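Long-range contacts in pectate lyase (Paenibacillus sp. 0602, PDB 5GT5), which cleaves polygalacturonate and partly methylated pectin within the chain by beta-elimination, probably with the help of calcium: residues A[334-342]-A[411-419]; A[322-330]-A[343-352]. The protein carries 1 engineered substitution. One frame throughout, in Å; residues are numbered along the deposited sequence.

Interactions 1 and 2 lie at one end of the parallel beta-helix, their centres about 17 Å apart. Along the chain their segments alternate: 322-330, 334-342, 343-352 and, much later, 411-419. Strands 324-329, 333-337 and 340-342 follow one another round a coil, and strand 346-349 starts the next. Interaction 2 joins two strands stacked on neighbouring coils, whereas interaction 1 lays a late loop over the outer side of the turn between 333-337 and 340-342. They meet inside the coil, where Val-334 CG2 packs against Ser-328 CB at 3.5 Å. The same coil thus carries a strand beside the probable active site and, at another corner, a loop from late in the chain.

Interaction 1 of 2, residues A[334-342]-A[411-419]; sequences VLVEKSVIK and YQLDDPSTL
Glu-337 and Tyr-411 reach each other because each holds its CG between its backbone N and carbonyl carbon (chi1 of Glu-337 66°). Approaching from opposite directions, they join through a single bond: Tyr-411 OH donates to the syn lone pair of Glu-337 OE2 at 2.6 Å, with OE2 at the ring edge, near its plane, and the carboxylate plane turned 56° from the ring. Water 1 donates to Glu-337 OE1 and weakly to Tyr-411 OH, while His-286 also bonds OE2, so both carboxylate oxygens are gripped and the group's rotation is fixed. Leu-413 crosses the acid at about a right angle, CD1 3.6 Å from Glu-337 OE1.

Lys-338 occupies a left-handed backbone conformation at the turn, and a bend at chi2 (-81°) carries its chain across the loop, between Leu-413 and Pro-416. That chain crosses Leu-413 at about a right angle, CG meeting both methyls, and its CD rests on Pro-416 CD at 3.7 Å. The ammonium forms a salt bridge with Asp-368; through water 2 it also reaches Asp-415 OD2, which pairs with Arg-379. Asp-415 OD1 accepts from Ser-417 N, an Asx turn, and also from Ser-417 OG.

Past the turn, Pro-416 CB lies 3.4 Å from Ser-339 O, and Val-340 CG2 meets Pro-416 obliquely, 3.3 Å from its O. Ser-339 OG donates back to Glu-337 O from above the carbonyl plane.

The loop before helix 419-423 covers the corner between strands 333-337 and 340-342. Leu-419, in that helix, packs on Ile-291 of strand 291-293, and Pro-416 on Ile-370 of strand 369-372.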
loop_
_atom_site.group_PDB
_atom_site.type_symbol
_atom_site.label_atom_id
_atom_site.label_comp_id
_atom_site.label_asym_id
_atom_site.label_seq_id
_atom_site.Cartn_x
_atom_site.Cartn_y
_atom_site.Cartn_z
ATOM N N VAL A 334 -4.371 17.847 10.308
ATOM C CA VAL A 334 -5.795 17.476 10.366
ATOM C C VAL A 334 -6.618 18.553 9.690
ATOM O O VAL A 334 -6.486 19.734 10.040
ATOM C CB VAL A 334 -6.306 17.354 11.823
ATOM C CG1 VAL A 334 -7.818 17.090 11.834
ATOM C CG2 VAL A 334 -5.561 16.240 12.597
ATOM N N LEU A 335 -7.423 18.177 8.707
ATOM C CA LEU A 335 -8.412 19.083 8.142
ATOM C C LEU A 335 -9.790 18.512 8.411
ATOM O O LEU A 335 -10.063 17.346 8.083
ATOM C CB LEU A 335 -8.203 19.242 6.636
ATOM C CG LEU A 335 -9.313 20.015 5.913
ATOM C CD1 LEU A 335 -9.303 21.499 6.294
ATOM C CD2 LEU A 335 -9.244 19.817 4.385
ATOM N N VAL A 336 -10.654 19.316 9.019
ATOM C CA VAL A 336 -12.092 19.011 9.171
ATOM C C VAL A 336 -12.866 19.970 8.305
ATOM O O VAL A 336 -12.623 21.183 8.375
ATOM C CB VAL A 336 -12.546 19.177 10.615
ATOM C CG1 VAL A 336 -14.046 18.917 10.721
ATOM C CG2 VAL A 336 -11.745 18.236 11.536
ATOM N N GLU A 337 -13.771 19.473 7.468
ATOM C CA GLU A 337 -14.576 20.380 6.654
ATOM C C GLU A 337 -16.026 19.978 6.520
ATOM O O GLU A 337 -16.372 18.789 6.565
ATOM C CB GLU A 337 -13.956 20.648 5.289
ATOM C CG GLU A 337 -13.885 19.476 4.401
ATOM C CD GLU A 337 -13.052 19.717 3.130
ATOM O OE1 GLU A 337 -12.956 20.871 2.628
ATOM O OE2 GLU A 337 -12.449 18.736 2.663
ATOM N N LYS A 338 -16.878 20.980 6.328
ATOM C CA LYS A 338 -18.276 20.765 6.015
ATOM C C LYS A 338 -18.902 19.832 7.032
ATOM O O LYS A 338 -19.611 18.897 6.694
ATOM C CB LYS A 338 -18.414 20.229 4.578
ATOM C CG LYS A 338 -17.841 21.138 3.492
ATOM C CD LYS A 338 -18.795 22.266 3.110
ATOM C CE LYS A 338 -18.183 23.137 1.999
ATOM N NZ LYS A 338 -19.049 24.320 1.710
ATOM N N SER A 339 -18.606 20.088 8.294
ATOM C CA SER A 339 -19.085 19.226 9.361
ATOM C C SER A 339 -20.022 19.979 10.302
ATOM O O SER A 339 -20.277 21.177 10.099
ATOM C CB SER A 339 -17.889 18.633 10.089
ATOM O OG SER A 339 -17.198 17.738 9.206
ATOM N N VAL A 340 -20.574 19.256 11.276
ATOM C CA VAL A 340 -21.443 19.813 12.311
ATOM C C VAL A 340 -20.896 19.412 13.676
ATOM O O VAL A 340 -20.645 18.222 13.924
ATOM C CB VAL A 340 -22.870 19.241 12.153
ATOM C CG1 VAL A 340 -23.754 19.753 13.283
ATOM C CG2 VAL A 340 -23.437 19.601 10.770
ATOM N N ILE A 341 -20.688 20.394 14.554
ATOM C CA ILE A 341 -20.148 20.159 15.892
ATOM C C ILE A 341 -21.083 20.813 16.886
ATOM O O ILE A 341 -21.364 22.023 16.789
ATOM C CB ILE A 341 -18.724 20.746 16.020
ATOM C CG1 ILE A 341 -17.803 20.043 14.999
ATOM C CG2 ILE A 341 -18.162 20.557 17.422
ATOM C CD1 ILE A 341 -16.382 20.569 14.987
ATOM N N LYS A 342 -21.565 20.028 17.828
ATOM C CA LYS A 342 -22.506 20.501 18.824
ATOM C C LYS A 342 -22.079 20.125 20.221
ATOM O O LYS A 342 -21.866 18.933 20.517
ATOM C CB LYS A 342 -23.911 19.953 18.533
ATOM C CG LYS A 342 -24.968 20.525 19.483
ATOM C CD LYS A 342 -26.362 20.102 19.088
ATOM C CE LYS A 342 -27.371 20.819 19.971
ATOM N NZ LYS A 342 -27.289 20.345 21.366
ATOM N N TYR A 411 -13.187 13.952 -4.037
ATOM C CA TYR A 411 -14.311 13.690 -3.164
ATOM C C TYR A 411 -15.309 14.817 -3.317
ATOM O O TYR A 411 -14.950 15.955 -3.639
ATOM C CB TYR A 411 -13.869 13.569 -1.689
ATOM C CG TYR A 411 -13.181 14.790 -1.133
ATOM C CD1 TYR A 411 -11.824 15.039 -1.364
ATOM C CD2 TYR A 411 -13.887 15.708 -0.349
ATOM C CE1 TYR A 411 -11.202 16.165 -0.861
ATOM C CE2 TYR A 411 -13.271 16.828 0.157
ATOM C CZ TYR A 411 -11.937 17.053 -0.087
ATOM O OH TYR A 411 -11.316 18.170 0.413
ATOM N N GLN A 412 -16.561 14.470 -3.068
ATOM C CA GLN A 412 -17.693 15.379 -3.113
ATOM C C GLN A 412 -18.059 15.769 -1.691
ATOM O O GLN A 412 -18.092 14.919 -0.795
ATOM C CB GLN A 412 -18.874 14.667 -3.775
ATOM C CG GLN A 412 -20.170 15.458 -3.791
ATOM C CD GLN A 412 -20.275 16.426 -4.945
ATOM O OE1 GLN A 412 -19.449 16.414 -5.863
ATOM N NE2 GLN A 412 -21.283 17.299 -4.893
ATOM N N LEU A 413 -18.340 17.047 -1.488
ATOM C CA LEU A 413 -18.744 17.560 -0.181
ATOM C C LEU A 413 -20.221 17.892 -0.148
ATOM O O LEU A 413 -20.723 18.584 -1.043
ATOM C CB LEU A 413 -17.967 18.832 0.109
ATOM C CG LEU A 413 -16.485 18.661 0.420
ATOM C CD1 LEU A 413 -15.735 19.996 0.447
ATOM C CD2 LEU A 413 -16.384 17.951 1.754
ATOM N N ASP A 414 -20.922 17.393 0.869
ATOM C CA ASP A 414 -22.290 17.819 1.128
ATOM C C ASP A 414 -22.308 19.062 1.972
ATOM O O ASP A 414 -21.320 19.376 2.638
ATOM C CB ASP A 414 -23.079 16.739 1.856
ATOM C CG ASP A 414 -23.123 15.452 1.093
ATOM O OD1 ASP A 414 -22.923 15.485 -0.144
ATOM O OD2 ASP A 414 -23.356 14.399 1.731
ATOM N N ASP A 415 -23.424 19.787 1.926
ATOM C CA ASP A 415 -23.538 20.969 2.775
ATOM C C ASP A 415 -23.780 20.562 4.220
ATOM O O ASP A 415 -24.621 19.719 4.510
ATOM C CB ASP A 415 -24.662 21.900 2.318
ATOM C CG ASP A 415 -24.538 23.261 2.959
ATOM O OD1 ASP A 415 -25.001 23.428 4.091
ATOM O OD2 ASP A 415 -23.902 24.162 2.364
ATOM N N PRO A 416 -23.062 21.189 5.153
ATOM C CA PRO A 416 -23.304 20.788 6.543
ATOM C C PRO A 416 -24.711 21.088 7.052
ATOM O O PRO A 416 -25.126 20.476 8.027
ATOM C CB PRO A 416 -22.255 21.587 7.324
ATOM C CG PRO A 416 -21.914 22.734 6.410
ATOM C CD PRO A 416 -21.999 22.205 5.039
ATOM N N SER A 417 -25.443 22.001 6.415
ATOM C CA SER A 417 -26.756 22.373 6.976
ATOM C C SER A 417 -27.805 21.275 6.912
ATOM O O SER A 417 -28.770 21.305 7.679
ATOM C CB SER A 417 -27.332 23.640 6.317
ATOM O OG SER A 417 -27.627 23.411 4.949
ATOM N N THR A 418 -27.601 20.297 6.046
ATOM C CA THR A 418 -28.566 19.198 5.935
ATOM C C THR A 418 -27.950 17.872 6.362
ATOM O O THR A 418 -28.534 16.799 6.189
ATOM C CB THR A 418 -29.119 19.131 4.506
ATOM O OG1 THR A 418 -28.040 19.054 3.569
ATOM C CG2 THR A 418 -29.979 20.363 4.204
ATOM N N LEU A 419 -26.758 17.950 6.939
ATOM C CA LEU A 419 -25.990 16.736 7.230
ATOM C C LEU A 419 -26.580 15.937 8.387
ATOM O O LEU A 419 -26.618 14.709 8.345
ATOM C CB LEU A 419 -24.547 17.135 7.556
ATOM C CG LEU A 419 -23.561 15.973 7.719
ATOM C CD1 LEU A 419 -23.388 15.251 6.425
ATOM C CD2 LEU A 419 -22.199 16.480 8.186
HETATM O O HOH W 1 -11.491 21.513 0.469
HETATM O O HOH W 2 -21.662 23.326 1.221
#

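Interaction 2 of 2, residues A[322-330]-A[343-352]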
loop_
_atom_site.group_PDB
_atom_site.type_symbol
_atom_site.label_atom_id
_atom_site.label_comp_id
_atom_site.label_asym_id
_atom_site.label_seq_id
_atom_site.Cartn_x
_atom_site.Cartn_y
_atom_site.Cartn_z
ATOM N N THR A 322 -14.785 14.900 29.409
ATOM C CA THR A 322 -13.848 15.583 28.519
ATOM C C THR A 322 -14.678 16.064 27.353
ATOM O O THR A 322 -15.679 15.425 26.994
ATOM C CB THR A 322 -12.753 14.612 28.092
ATOM O OG1 THR A 322 -12.013 14.282 29.280
ATOM C CG2 THR A 322 -11.794 15.216 27.050
ATOM N N SER A 323 -14.325 17.227 26.810
ATOM C CA SER A 323 -15.136 17.863 25.762
ATOM C C SER A 323 -14.255 18.365 24.644
ATOM O O SER A 323 -14.118 19.571 24.426
ATOM C CB SER A 323 -15.969 18.996 26.383
ATOM O OG SER A 323 -17.002 19.429 25.515
ATOM N N ASN A 324 -13.627 17.409 23.959
ATOM C CA ASN A 324 -12.731 17.687 22.860
ATOM C C ASN A 324 -13.320 17.233 21.546
ATOM O O ASN A 324 -14.229 16.414 21.521
ATOM C CB ASN A 324 -11.390 16.978 23.043
ATOM C CG ASN A 324 -10.563 17.527 24.202
ATOM O OD1 ASN A 324 -10.816 18.629 24.726
ATOM N ND2 ASN A 324 -9.553 16.737 24.612
ATOM N N GLY A 325 -12.791 17.741 20.457
ATOM C CA GLY A 325 -13.203 17.341 19.119
ATOM C C GLY A 325 -12.054 16.707 18.349
ATOM O O GLY A 325 -11.665 15.560 18.624
ATOM N N ALA A 326 -11.507 17.440 17.383
ATOM C CA ALA A 326 -10.370 16.980 16.577
ATOM C C ALA A 326 -9.076 17.516 17.182
ATOM O O ALA A 326 -9.018 18.672 17.660
ATOM C CB ALA A 326 -10.529 17.490 15.123
ATOM N N ILE A 327 -8.036 16.685 17.189
ATOM C CA ILE A 327 -6.770 17.025 17.840
ATOM C C ILE A 327 -5.623 16.646 16.908
ATOM O O ILE A 327 -5.492 15.479 16.520
ATOM C CB ILE A 327 -6.605 16.242 19.165
ATOM C CG1 ILE A 327 -7.798 16.487 20.091
ATOM C CG2 ILE A 327 -5.341 16.724 19.891
ATOM C CD1 ILE A 327 -8.775 15.338 20.169
ATOM N N SER A 328 -4.788 17.618 16.552
ATOM C CA SER A 328 -3.596 17.371 15.755
ATOM C C SER A 328 -2.376 17.647 16.615
ATOM O O SER A 328 -2.283 18.720 17.225
ATOM C CB SER A 328 -3.547 18.315 14.553
ATOM O OG SER A 328 -2.446 17.943 13.718
ATOM N N THR A 329 -1.453 16.678 16.664
ATOM C CA THR A 329 -0.251 16.825 17.487
ATOM C C THR A 329 0.985 16.419 16.711
ATOM O O THR A 329 0.914 15.702 15.704
ATOM C CB THR A 329 -0.304 15.986 18.802
ATOM O OG1 THR A 329 -0.164 14.580 18.494
ATOM C CG2 THR A 329 -1.596 16.227 19.603
ATOM N N GLU A 330 2.132 16.865 17.230
ATOM C CA GLU A 330 3.421 16.344 16.790
ATOM C C GLU A 330 3.589 16.437 15.281
ATOM O O GLU A 330 3.937 15.474 14.598
ATOM C CB GLU A 330 3.661 14.895 17.291
ATOM C CG GLU A 330 3.572 14.788 18.822
ATOM C CD GLU A 330 3.678 13.379 19.368
ATOM O OE1 GLU A 330 4.119 12.484 18.633
ATOM O OE2 GLU A 330 3.277 13.169 20.535
ATOM N N ASP A 343 -21.976 21.149 21.070
ATOM C CA ASP A 343 -21.753 20.990 22.499
ATOM C C ASP A 343 -20.420 20.327 22.828
ATOM O O ASP A 343 -20.273 19.637 23.831
ATOM C CB ASP A 343 -22.950 20.307 23.158
ATOM C CG ASP A 343 -24.119 21.269 23.353
ATOM O OD1 ASP A 343 -23.886 22.495 23.262
ATOM O OD2 ASP A 343 -25.257 20.807 23.622
ATOM N N VAL A 344 -19.439 20.613 21.986
ATOM C CA VAL A 344 -18.042 20.262 22.235
ATOM C C VAL A 344 -17.316 21.551 22.593
ATOM O O VAL A 344 -17.261 22.482 21.783
ATOM C CB VAL A 344 -17.398 19.615 20.988
ATOM C CG1 VAL A 344 -15.907 19.391 21.225
ATOM C CG2 VAL A 344 -18.106 18.276 20.641
ATOM N N GLN A 345 -16.782 21.625 23.805
ATOM C CA GLN A 345 -16.202 22.882 24.291
ATOM C C GLN A 345 -14.885 23.250 23.595
ATOM O O GLN A 345 -14.600 24.437 23.360
ATOM C CB GLN A 345 -16.008 22.814 25.802
ATOM C CG GLN A 345 -15.537 24.188 26.386
ATOM C CD GLN A 345 -15.651 24.260 27.892
ATOM O OE1 GLN A 345 -16.277 23.413 28.526
ATOM N NE2 GLN A 345 -15.060 25.295 28.474
ATOM N N TYR A 346 -14.066 22.242 23.289
ATOM C CA TYR A 346 -12.743 22.469 22.709
ATOM C C TYR A 346 -12.660 21.678 21.421
ATOM O O TYR A 346 -11.999 20.646 21.351
ATOM C CB TYR A 346 -11.624 22.040 23.672
ATOM C CG TYR A 346 -11.681 22.751 25.010
ATOM C CD1 TYR A 346 -11.239 24.057 25.126
ATOM C CD2 TYR A 346 -12.179 22.115 26.142
ATOM C CE1 TYR A 346 -11.300 24.723 26.355
ATOM C CE2 TYR A 346 -12.235 22.765 27.370
ATOM C CZ TYR A 346 -11.789 24.061 27.463
ATOM O OH TYR A 346 -11.842 24.696 28.689
ATOM N N PRO A 347 -13.337 22.146 20.371
ATOM C CA PRO A 347 -13.451 21.331 19.152
ATOM C C PRO A 347 -12.172 21.159 18.340
ATOM O O PRO A 347 -12.121 20.245 17.513
ATOM C CB PRO A 347 -14.485 22.102 18.318
ATOM C CG PRO A 347 -14.370 23.552 18.830
ATOM C CD PRO A 347 -14.111 23.405 20.306
ATOM N N VAL A 348 -11.197 22.034 18.540
ATOM C CA VAL A 348 -10.033 22.095 17.670
ATOM C C VAL A 348 -8.807 22.276 18.554
ATOM O O VAL A 348 -8.579 23.364 19.099
ATOM C CB VAL A 348 -10.141 23.288 16.659
ATOM C CG1 VAL A 348 -8.956 23.253 15.674
ATOM C CG2 VAL A 348 -11.448 23.243 15.869
ATOM N N ARG A 349 -7.997 21.233 18.697
ATOM C CA ARG A 349 -6.821 21.297 19.572
ATOM C C ARG A 349 -5.571 20.955 18.801
ATOM O O ARG A 349 -5.590 20.126 17.877
ATOM C CB ARG A 349 -6.973 20.354 20.774
ATOM C CG ARG A 349 -8.083 20.766 21.713
ATOM C CD ARG A 349 -8.168 19.832 22.904
ATOM N NE ARG A 349 -7.114 20.128 23.844
ATOM C CZ ARG A 349 -7.197 21.072 24.785
ATOM N NH1 ARG A 349 -8.311 21.781 24.933
ATOM N NH2 ARG A 349 -6.168 21.298 25.589
ATOM N N ASN A 350 -4.475 21.583 19.203
ATOM C CA ASN A 350 -3.215 21.471 18.483
ATOM C C ASN A 350 -2.010 21.035 19.314
ATOM O O ASN A 350 -0.918 20.981 18.787
ATOM C CB ASN A 350 -2.911 22.769 17.695
ATOM C CG ASN A 350 -2.526 23.942 18.600
ATOM O OD1 ASN A 350 -2.611 23.861 19.830
ATOM N ND2 ASN A 350 -2.104 25.035 17.984
ATOM N N ASN A 351 -2.197 20.735 20.597
ATOM C CA ASN A 351 -1.063 20.332 21.424
ATOM C C ASN A 351 -1.575 19.856 22.762
ATOM O O ASN A 351 -2.179 20.628 23.499
ATOM C CB ASN A 351 -0.095 21.526 21.624
ATOM C CG ASN A 351 1.192 21.124 22.332
ATOM O OD1 ASN A 351 1.157 20.362 23.302
ATOM N ND2 ASN A 351 2.319 21.607 21.845
ATOM N N GLN A 352 -1.356 18.576 23.051
ATOM C CA GLN A 352 -1.818 17.959 24.279
ATOM C C GLN A 352 -0.712 17.737 25.308
ATOM O O GLN A 352 -0.997 17.606 26.485
ATOM C CB GLN A 352 -2.373 16.572 23.969
ATOM C CG GLN A 352 -3.558 16.567 23.017
ATOM C CD GLN A 352 -4.741 17.259 23.603
ATOM O OE1 GLN A 352 -4.889 18.468 23.437
ATOM N NE2 GLN A 352 -5.610 16.505 24.295
HETATM O O HOH W 3 -19.296 18.064 25.912
HETATM O O HOH W 4 -7.482 17.461 26.590
HETATM O O HOH W 5 -10.338 19.024 20.325
#
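Arg-349 and Asn-324 meet across two parallel strands: Arg-349 CD passes 3.4 Å from Asn-324 OD1, the amide and guanidinium planes being only 20° apart. A bend at chi3 (77°) turns Arg-349 NE toward Gln-352, and it donates almost straight to Gln-352 OE1 at 2.8 Å. OE1 lies in the guanidinium plane and NE in that of the carbonyl, which fixes the rotation of both groups, though their planes stand steeply to each other. Chi1 of Gln-352 (-61°, CG beside the backbone N) makes its chain cross that of Ile-327 at about a right angle, Gln-352 CG 3.6 Å from Ile-327 CG2 and touching Thr-329 CG2. The bend at chi2 turns the amide toward Arg-349, while NE2 shares water 4 with Asn-324 ND2. Asp-275 holds Asn-324 ND2 as well. With an alanine at Gln-352, Arg-349 NE would probably lose its acceptor, the guanidinium could swing and the methyl of Ile-327 would lose its cover.

Ile-327 and Arg-349 run side by side, CG1 on CB. At the other end Ser-323 OG accepts from Gln-345 N at 2.8 Å, and Val-344 CG1 presses on Asn-324 C at 3.4 Å. The backbones are tied by Tyr-346 N to Ser-323 O, Ala-326 N to Pro-347 O, Arg-349 N to Ala-326 O and Ser-328 N to Arg-349 O, each 2.9 Å.

Strands 279-281, 324-329 and 346-349 stacked in parallel belong to the beta-helix of polysaccharide lyase family 1. The Ile-327 side chain lies about 5 Å from that of Arg-276, the probable catalytic residue, so this sheet borders the likely active site.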